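Local coordinates for D-xylonate dehydratase (Caulobacter crescentus, PDB 5OYN), which catalyses the dehydration of D-xylonate to 2-dehydro-3-deoxy-D-arabinonate, and of D-gluconate with similar efficiency, using a [2Fe-2S] cluster and magnesium, at residues Phe399-Phe413 and Gln498-Pro512. Residues are numbered along the deposited sequence; the frame is centred on the assembly and turned at random.
Sequences FDFAIMKSSVIGEEF and QSGTADSPSILNASP
An antiparallel beta ladder with two irregularities joins Phe-401 to Ser-511 and Ile-403 to Leu-508, then opens into a loop beside the magnesium site. Ser-511 N gives a nearly straight bond to Phe-401 O (2.9 Å), while Ser-511 O faces the amides of both Asp-400 and Phe-401, the bond from Asp-400 being weak: a classic bulge. A second bulge, between the two pairs, shifts the register by one; there Asn-509 has positive phi (63°) and turns its amide to Gln-290 of helix 289-299. On the sheet face that carries Met-404 and Ile-507, the two branches of Ile-507 serve different neighbours: CG2 comes to 3.7 Å from the small Ala-402 CB and also meets the Phe-399 ring, while CG1 meets Met-404 CG.

Beyond the strands Pro-505, centre of an inverse gamma turn, sets its CG over the middle of the Phe-413 ring face, a CH-pi contact 3.8 Å from the centroid. Ile-409 CG1 packs on Pro-505 CB. Lys-405 is extended, with CG anti to the backbone N (chi1 -151°), a shape that carries NZ to the 499-502 turn, where it makes a weak bond to Ala-502 O (3.3 Å) and one to a water also held by Ser-499 O. Gln-498 lies across the lysine chain. Its NE2 donates in the amide plane to Ser-504 O (3.2 Å), and its OE1 accepts from Ser-506 OG, which also bonds Thr-492. A leucine here would probably leave Ser-504 O without this donor and Ser-506 OG without its acceptor on Gln-498. Gln-498, near the magnesium ligand Glu-472, thus braces its own segment, while Lys-405, through a backbone oxygen and water, ties the sheet to a turn whose Gly-500 lies about 6 Å from the magnesium ion.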
loop_
_atom_site.group_PDB
_atom_site.type_symbol
_atom_site.label_atom_id
_atom_site.label_comp_id
_atom_site.label_asym_id
_atom_site.label_seq_id
_atom_site.Cartn_x
_atom_site.Cartn_y
_atom_site.Cartn_z
ATOM N N PHE A 399 27.396 -41.360 17.135
ATOM C CA PHE A 399 27.074 -39.995 17.519
ATOM C C PHE A 399 26.665 -40.028 18.981
ATOM O O PHE A 399 26.087 -41.016 19.453
ATOM C CB PHE A 399 25.934 -39.410 16.670
ATOM C CG PHE A 399 24.794 -40.369 16.456
ATOM C CD1 PHE A 399 23.834 -40.561 17.445
ATOM C CD2 PHE A 399 24.693 -41.087 15.270
ATOM C CE1 PHE A 399 22.799 -41.461 17.265
ATOM C CE2 PHE A 399 23.657 -41.986 15.081
ATOM C CZ PHE A 399 22.704 -42.172 16.081
ATOM N N ASP A 400 26.966 -38.944 19.690
ATOM C CA ASP A 400 26.577 -38.863 21.090
ATOM C C ASP A 400 25.115 -38.484 21.266
ATOM O O ASP A 400 24.541 -38.768 22.324
ATOM C CB ASP A 400 27.474 -37.865 21.826
ATOM C CG ASP A 400 28.960 -38.175 21.656
ATOM O OD1 ASP A 400 29.324 -39.380 21.510
ATOM O OD2 ASP A 400 29.754 -37.202 21.666
ATOM N N PHE A 401 24.502 -37.865 20.257
ATOM C CA PHE A 401 23.112 -37.437 20.330
ATOM C C PHE A 401 22.512 -37.458 18.933
ATOM O O PHE A 401 23.175 -37.100 17.954
ATOM C CB PHE A 401 22.993 -36.033 20.948
ATOM C CG PHE A 401 21.603 -35.449 20.886
ATOM C CD1 PHE A 401 20.735 -35.584 21.958
ATOM C CD2 PHE A 401 21.174 -34.739 19.763
ATOM C CE1 PHE A 401 19.458 -35.053 21.918
ATOM C CE2 PHE A 401 19.889 -34.201 19.709
ATOM C CZ PHE A 401 19.028 -34.360 20.793
ATOM N N ALA A 402 21.258 -37.888 18.856
ATOM C CA ALA A 402 20.424 -37.789 17.667
ATOM C C ALA A 402 19.007 -38.055 18.129
ATOM O O ALA A 402 18.799 -38.539 19.240
ATOM C CB ALA A 402 20.832 -38.770 16.568
ATOM N N ILE A 403 18.030 -37.708 17.288
ATOM C CA ILE A 403 16.630 -37.948 17.616
ATOM C C ILE A 403 15.960 -38.651 16.448
ATOM O O ILE A 403 16.363 -38.498 15.287
ATOM C CB ILE A 403 15.881 -36.649 17.971
ATOM C CG1 ILE A 403 16.049 -35.613 16.865
ATOM C CG2 ILE A 403 16.359 -36.101 19.301
ATOM C CD1 ILE A 403 15.160 -34.413 17.058
ATOM N N MET A 404 14.931 -39.432 16.767
ATOM C CA MET A 404 14.173 -40.185 15.780
ATOM C C MET A 404 12.728 -39.714 15.795
ATOM O O MET A 404 12.165 -39.460 16.864
ATOM C CB MET A 404 14.241 -41.680 16.060
ATOM C CG MET A 404 13.919 -42.570 14.868
ATOM S SD MET A 404 13.255 -44.145 15.429
ATOM C CE MET A 404 12.801 -44.944 13.895
ATOM N N LYS A 405 12.127 -39.579 14.609
ATOM C CA LYS A 405 10.746 -39.099 14.525
ATOM C C LYS A 405 9.821 -40.264 14.844
ATOM O O LYS A 405 9.427 -41.037 13.974
ATOM C CB LYS A 405 10.442 -38.493 13.161
ATOM C CG LYS A 405 9.359 -37.393 13.232
ATOM C CD LYS A 405 9.259 -36.511 11.967
ATOM C CE LYS A 405 7.898 -35.804 11.908
ATOM N NZ LYS A 405 7.830 -34.605 10.997
ATOM N N SER A 406 9.468 -40.389 16.121
ATOM C CA SER A 406 8.623 -41.497 16.537
ATOM C C SER A 406 7.206 -41.351 16.013
ATOM O O SER A 406 6.540 -42.362 15.758
ATOM C CB SER A 406 8.596 -41.588 18.061
ATOM O OG SER A 406 9.866 -41.267 18.593
ATOM N N SER A 407 6.716 -40.108 15.872
ATOM C CA SER A 407 5.316 -39.867 15.513
ATOM C C SER A 407 4.981 -40.360 14.124
ATOM O O SER A 407 3.802 -40.465 13.780
ATOM C CB SER A 407 4.986 -38.384 15.595
ATOM O OG SER A 407 5.565 -37.689 14.512
ATOM N N VAL A 408 5.991 -40.721 13.348
ATOM C CA VAL A 408 5.868 -40.939 11.920
ATOM C C VAL A 408 6.175 -42.383 11.515
ATOM O O VAL A 408 6.060 -42.729 10.331
ATOM C CB VAL A 408 6.755 -39.907 11.194
ATOM C CG1 VAL A 408 7.244 -40.348 9.859
ATOM C CG2 VAL A 408 5.997 -38.569 11.099
ATOM N N ILE A 409 6.449 -43.265 12.481
ATOM C CA ILE A 409 6.661 -44.673 12.168
ATOM C C ILE A 409 5.383 -45.245 11.573
ATOM O O ILE A 409 4.328 -45.263 12.219
ATOM C CB ILE A 409 7.098 -45.452 13.419
ATOM C CG1 ILE A 409 8.558 -45.155 13.764
ATOM C CG2 ILE A 409 6.941 -46.938 13.199
ATOM C CD1 ILE A 409 8.831 -45.135 15.239
ATOM N N GLY A 410 5.468 -45.709 10.334
ATOM C CA GLY A 410 4.320 -46.333 9.720
ATOM C C GLY A 410 4.115 -47.744 10.217
ATOM O O GLY A 410 5.030 -48.386 10.731
ATOM N N GLU A 411 2.887 -48.243 10.063
ATOM C CA GLU A 411 2.607 -49.585 10.560
ATOM C C GLU A 411 3.317 -50.656 9.734
ATOM O O GLU A 411 3.713 -51.691 10.281
ATOM C CB GLU A 411 1.100 -49.829 10.599
ATOM C CG GLU A 411 0.444 -49.873 9.248
ATOM C CD GLU A 411 -0.638 -50.927 9.181
ATOM O OE1 GLU A 411 -1.706 -50.646 8.583
ATOM O OE2 GLU A 411 -0.417 -52.034 9.729
ATOM N N GLU A 412 3.504 -50.428 8.433
ATOM C CA GLU A 412 4.289 -51.364 7.635
ATOM C C GLU A 412 5.755 -51.351 8.061
ATOM O O GLU A 412 6.393 -52.408 8.142
ATOM C CB GLU A 412 4.150 -51.031 6.150
ATOM C CG GLU A 412 4.159 -52.252 5.241
ATOM C CD GLU A 412 3.079 -53.266 5.605
ATOM O OE1 GLU A 412 1.921 -52.848 5.834
ATOM O OE2 GLU A 412 3.389 -54.479 5.672
ATOM N N PHE A 413 6.303 -50.161 8.326
ATOM C CA PHE A 413 7.653 -50.045 8.875
ATOM C C PHE A 413 7.764 -50.773 10.207
ATOM O O PHE A 413 8.749 -51.476 10.457
ATOM C CB PHE A 413 8.008 -48.561 9.028
ATOM C CG PHE A 413 9.404 -48.283 9.548
ATOM C CD1 PHE A 413 9.694 -48.356 10.910
ATOM C CD2 PHE A 413 10.411 -47.865 8.678
ATOM C CE1 PHE A 413 10.975 -48.065 11.386
ATOM C CE2 PHE A 413 11.691 -47.568 9.144
ATOM C CZ PHE A 413 11.972 -47.674 10.501
ATOM N N GLN A 498 15.760 -33.069 8.190
ATOM C CA GLN A 498 14.757 -33.335 7.171
ATOM C C GLN A 498 13.629 -32.342 7.369
ATOM O O GLN A 498 13.475 -31.774 8.453
ATOM C CB GLN A 498 14.216 -34.761 7.247
ATOM C CG GLN A 498 13.220 -34.961 8.365
ATOM C CD GLN A 498 12.808 -36.403 8.512
ATOM O OE1 GLN A 498 13.283 -37.281 7.781
ATOM N NE2 GLN A 498 11.904 -36.661 9.451
ATOM N N SER A 499 12.837 -32.131 6.316
ATOM C CA SER A 499 11.740 -31.173 6.418
ATOM C C SER A 499 10.771 -31.591 7.514
ATOM O O SER A 499 10.454 -32.774 7.672
ATOM C CB SER A 499 11.000 -31.055 5.086
ATOM O OG SER A 499 9.965 -30.084 5.153
ATOM N N GLY A 500 10.289 -30.611 8.273
ATOM C CA GLY A 500 9.279 -30.880 9.278
ATOM C C GLY A 500 8.044 -31.529 8.691
ATOM O O GLY A 500 7.167 -32.015 9.406
ATOM N N THR A 501 7.970 -31.528 7.375
ATOM C CA THR A 501 6.887 -32.137 6.630
ATOM C C THR A 501 7.203 -33.565 6.214
ATOM O O THR A 501 6.401 -34.183 5.502
ATOM C CB THR A 501 6.589 -31.278 5.393
ATOM O OG1 THR A 501 7.716 -31.301 4.508
ATOM C CG2 THR A 501 6.359 -29.847 5.819
ATOM N N ALA A 502 8.351 -34.100 6.621
ATOM C CA ALA A 502 8.693 -35.457 6.227
ATOM C C ALA A 502 7.857 -36.461 7.004
ATOM O O ALA A 502 7.525 -36.248 8.176
ATOM C CB ALA A 502 10.179 -35.733 6.442
ATOM N N ASP A 503 7.488 -37.545 6.324
ATOM C CA ASP A 503 6.842 -38.709 6.922
ATOM C C ASP A 503 7.814 -39.895 6.978
ATOM O O ASP A 503 7.422 -41.059 6.836
ATOM C CB ASP A 503 5.573 -39.078 6.154
ATOM C CG ASP A 503 5.818 -39.221 4.656
ATOM O OD1 ASP A 503 6.856 -38.713 4.163
ATOM O OD2 ASP A 503 4.978 -39.843 3.966
ATOM N N SER A 504 9.095 -39.601 7.218
ATOM C CA SER A 504 10.148 -40.599 7.342
ATOM C C SER A 504 10.555 -40.707 8.802
ATOM O O SER A 504 10.937 -39.684 9.392
ATOM C CB SER A 504 11.359 -40.215 6.494
ATOM O OG SER A 504 11.057 -40.258 5.119
ATOM N N PRO A 505 10.504 -41.900 9.430
ATOM C CA PRO A 505 10.954 -42.035 10.831
ATOM C C PRO A 505 12.473 -42.025 10.941
ATOM O O PRO A 505 13.098 -43.002 11.325
ATOM C CB PRO A 505 10.344 -43.381 11.243
ATOM C CG PRO A 505 10.312 -44.174 9.978
ATOM C CD PRO A 505 10.099 -43.191 8.845
ATOM N N SER A 506 13.079 -40.903 10.585
ATOM C CA SER A 506 14.521 -40.858 10.441
ATOM C C SER A 506 15.197 -40.641 11.785
ATOM O O SER A 506 14.595 -40.156 12.745
ATOM C CB SER A 506 14.941 -39.740 9.484
ATOM O OG SER A 506 14.392 -39.918 8.192
ATOM N N ILE A 507 16.479 -40.996 11.833
ATOM C CA ILE A 507 17.366 -40.639 12.932
ATOM C C ILE A 507 18.168 -39.420 12.488
ATOM O O ILE A 507 18.938 -39.485 11.520
ATOM C CB ILE A 507 18.275 -41.815 13.322
ATOM C CG1 ILE A 507 17.448 -42.895 14.006
ATOM C CG2 ILE A 507 19.377 -41.357 14.279
ATOM C CD1 ILE A 507 17.713 -44.273 13.474
ATOM N N LEU A 508 17.994 -38.309 13.201
ATOM C CA LEU A 508 18.325 -36.995 12.670
ATOM C C LEU A 508 19.202 -36.219 13.629
ATOM O O LEU A 508 19.265 -36.516 14.824
ATOM C CB LEU A 508 17.067 -36.155 12.417
ATOM C CG LEU A 508 16.143 -36.710 11.359
ATOM C CD1 LEU A 508 14.756 -36.796 11.928
ATOM C CD2 LEU A 508 16.194 -35.798 10.168
ATOM N N ASN A 509 19.830 -35.176 13.075
ATOM C CA ASN A 509 20.570 -34.167 13.836
ATOM C C ASN A 509 21.759 -34.775 14.574
ATOM O O ASN A 509 22.118 -34.322 15.667
ATOM C CB ASN A 509 19.655 -33.424 14.822
ATOM C CG ASN A 509 18.412 -32.844 14.159
ATOM O OD1 ASN A 509 18.351 -32.692 12.934
ATOM N ND2 ASN A 509 17.414 -32.512 14.972
ATOM N N ALA A 510 22.372 -35.801 13.980
ATOM C CA ALA A 510 23.401 -36.566 14.672
ATOM C C ALA A 510 24.595 -35.677 14.981
ATOM O O ALA A 510 25.210 -35.110 14.074
ATOM C CB ALA A 510 23.832 -37.765 13.829
ATOM N N SER A 511 24.902 -35.542 16.269
ATOM C CA SER A 511 26.014 -34.740 16.744
ATOM C C SER A 511 26.986 -35.606 17.542
ATOM O O SER A 511 26.553 -36.474 18.310
ATOM C CB SER A 511 25.519 -33.572 17.612
ATOM O OG SER A 511 24.345 -33.008 17.068
ATOM N N PRO A 512 28.306 -35.415 17.366
ATOM C CA PRO A 512 28.838 -34.432 16.417
ATOM C C PRO A 512 28.826 -34.968 14.991
ATOM O O PRO A 512 28.935 -36.182 14.781
ATOM C CB PRO A 512 30.274 -34.194 16.910
ATOM C CG PRO A 512 30.585 -35.354 17.868
ATOM C CD PRO A 512 29.372 -36.216 17.998
HETATM O O HOH W 1 10.915 -33.637 10.657
HETATM O O HOH W 2 5.504 -42.837 7.964
#